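Local coordinates for SusD superfamily protein (Bacteroides fragilis, PDB 3L22), which probably binds glycans at the bacterial outer membrane and helps in their uptake, at residues M286-P289 against D290-L293. Residues are numbered along the deposited sequence; the frame is centred on the assembly and turned at random.
Sequences MSKP and DYSL
The carbonyl of K288 takes two hydrogen bonds from the residues that follow it. Y291 N reaches K288 O at 3.0 Å, with an N-H...O angle of 153°, and the hydroxyl of S292 donates to K288 O from OG at 2.9 Å. The two donors come from opposite faces of the carbonyl plane, each well out of that plane. A chi1 of 57° turns the S292 hydroxyl toward K288 O. S292 CB lies 3.3 Å from M286 O. The backbone bond closes a type I beta turn, K288 to Y291, with P289 and D290 at the corners; a long, weak bond from S292 N to P289 O (3.4 Å) carries the winding one residue further. The turn lies in the loop between strand 277-279 and helix 297-302, just after a short 3-10 segment that ends at S287. Alongside, K288 CB approaches the rim of the Y291 ring, 4.2 Å from Y291 CD2, roughly level with the ring. Further out, helix 374-388 meets both K288 and Y291, and R356 of helix 345-359 binds D290 O through NH2 and touches Y291 and L293. D290 is a zinc ligand seen in a crystal structure of this protein.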
HETATM    1  N   MSE A 286      -6.923  18.122  -4.310  1.00 15.29           N
HETATM    2  CA  MSE A 286      -6.389  19.472  -4.180  1.00 16.02           C
HETATM    3  C   MSE A 286      -7.117  20.484  -5.049  1.00 15.88           C
HETATM    4  O   MSE A 286      -6.720  21.623  -5.033  1.00 16.41           O
HETATM    5  CB  MSE A 286      -4.870  19.493  -4.429  1.00 16.15           C
HETATM    6  CG  MSE A 286      -4.108  18.736  -3.385  1.00 18.21           C
HETATM    7 SE   MSE A 286      -2.233  19.304  -3.469  0.75 26.26          SE
HETATM    8  CE  MSE A 286      -1.300  18.130  -2.294  1.00 18.00           C
ATOM      9  N   SER A 287      -8.151  20.079  -5.798  1.00 15.15           N
ATOM     10  CA  SER A 287      -9.076  21.018  -6.410  1.00 15.18           C
ATOM     11  C   SER A 287     -10.156  21.458  -5.451  1.00 15.42           C
ATOM     12  O   SER A 287     -10.907  22.341  -5.794  1.00 16.02           O
ATOM     13  CB  SER A 287      -9.778  20.390  -7.621  1.00 15.27           C
ATOM     14  OG  SER A 287     -10.781  19.458  -7.253  1.00 14.04           O
ATOM     15  N   LYS A 288     -10.305  20.810  -4.300  1.00 14.73           N
ATOM     16  CA  LYS A 288     -11.380  21.151  -3.400  1.00 15.33           C
ATOM     17  C   LYS A 288     -10.925  22.232  -2.400  1.00 16.23           C
ATOM     18  O   LYS A 288      -9.854  22.092  -1.818  1.00 15.35           O
ATOM     19  CB  LYS A 288     -11.833  19.919  -2.621  1.00 15.04           C
ATOM     20  CG  LYS A 288     -12.373  18.787  -3.519  1.00 16.61           C
ATOM     21  CD  LYS A 288     -12.773  17.617  -2.663  1.00 20.61           C
ATOM     22  CE  LYS A 288     -13.007  16.330  -3.459  1.00 23.67           C
ATOM     23  NZ  LYS A 288     -14.408  16.176  -3.750  1.00 26.34           N
ATOM     24  N   PRO A 289     -11.745  23.287  -2.173  1.00 17.41           N
ATOM     25  CA  PRO A 289     -11.179  24.361  -1.334  0.50 17.41           C
ATOM     26  C   PRO A 289     -10.808  24.006   0.128  1.00 17.32           C
ATOM     27  O   PRO A 289      -9.763  24.496   0.580  1.00 17.39           O
ATOM     28  CB  PRO A 289     -12.221  25.478  -1.447  0.50 17.45           C
ATOM     29  CG  PRO A 289     -12.737  25.339  -2.853  0.50 16.92           C
ATOM     30  CD  PRO A 289     -12.779  23.827  -3.093  0.50 17.18           C
ATOM     31  N   ASP A 290     -11.512  23.102   0.806  1.00 16.44           N
ATOM     32  CA  ASP A 290     -11.095  22.680   2.142  1.00 16.30           C
ATOM     33  C   ASP A 290      -9.844  21.792   2.203  1.00 14.97           C
ATOM     34  O   ASP A 290      -9.309  21.542   3.272  1.00 13.26           O
ATOM     35  CB  ASP A 290     -12.238  21.996   2.873  1.00 17.91           C
ATOM     36  CG  ASP A 290     -13.405  22.961   3.206  1.00 20.85           C
ATOM     37  OD1 ASP A 290     -13.393  24.153   2.821  1.00 22.32           O
ATOM     38  OD2 ASP A 290     -14.329  22.494   3.904  1.00 27.08           O
ATOM     39  N   TYR A 291      -9.378  21.316   1.058  1.00 14.04           N
ATOM     40  CA  TYR A 291      -8.250  20.443   0.984  1.00 13.43           C
ATOM     41  C   TYR A 291      -7.181  21.066   0.099  1.00 13.25           C
ATOM     42  O   TYR A 291      -6.343  20.376  -0.427  1.00 12.90           O
ATOM     43  CB  TYR A 291      -8.746  19.047   0.522  1.00 13.47           C
ATOM     44  CG  TYR A 291      -9.769  18.540   1.516  1.00 12.59           C
ATOM     45  CD1 TYR A 291      -9.394  17.876   2.659  1.00 11.96           C
ATOM     46  CD2 TYR A 291     -11.130  18.827   1.337  1.00 15.57           C
ATOM     47  CE1 TYR A 291     -10.345  17.505   3.615  1.00 13.37           C
ATOM     48  CE2 TYR A 291     -12.086  18.449   2.262  1.00 13.50           C
ATOM     49  CZ  TYR A 291     -11.681  17.785   3.405  1.00 14.53           C
ATOM     50  OH  TYR A 291     -12.634  17.415   4.308  1.00 16.40           O
ATOM     51  N   SER A 292      -7.227  22.395  -0.054  1.00 12.65           N
ATOM     52  CA  SER A 292      -6.171  23.130  -0.707  1.00 12.34           C
ATOM     53  C   SER A 292      -5.925  24.466  -0.040  1.00 12.63           C
ATOM     54  O   SER A 292      -5.494  25.394  -0.672  1.00 13.28           O
ATOM     55  CB  SER A 292      -6.498  23.309  -2.188  1.00 12.05           C
ATOM     56  OG  SER A 292      -7.732  23.942  -2.353  1.00 13.85           O
ATOM     57  N   LEU A 293      -6.103  24.534   1.266  1.00 13.62           N
ATOM     58  CA  LEU A 293      -5.947  25.786   1.989  1.00 13.90           C
ATOM     59  C   LEU A 293      -4.478  26.232   1.971  1.00 14.37           C
ATOM     60  O   LEU A 293      -3.563  25.432   2.202  1.00 14.17           O
ATOM     61  CB  LEU A 293      -6.425  25.602   3.425  1.00 14.51           C
ATOM     62  CG  LEU A 293      -7.906  25.309   3.614  1.00 14.66           C
ATOM     63  CD1 LEU A 293      -8.140  24.762   5.049  1.00 12.51           C
ATOM     64  CD2 LEU A 293      -8.756  26.552   3.282  1.00 12.37           C
TER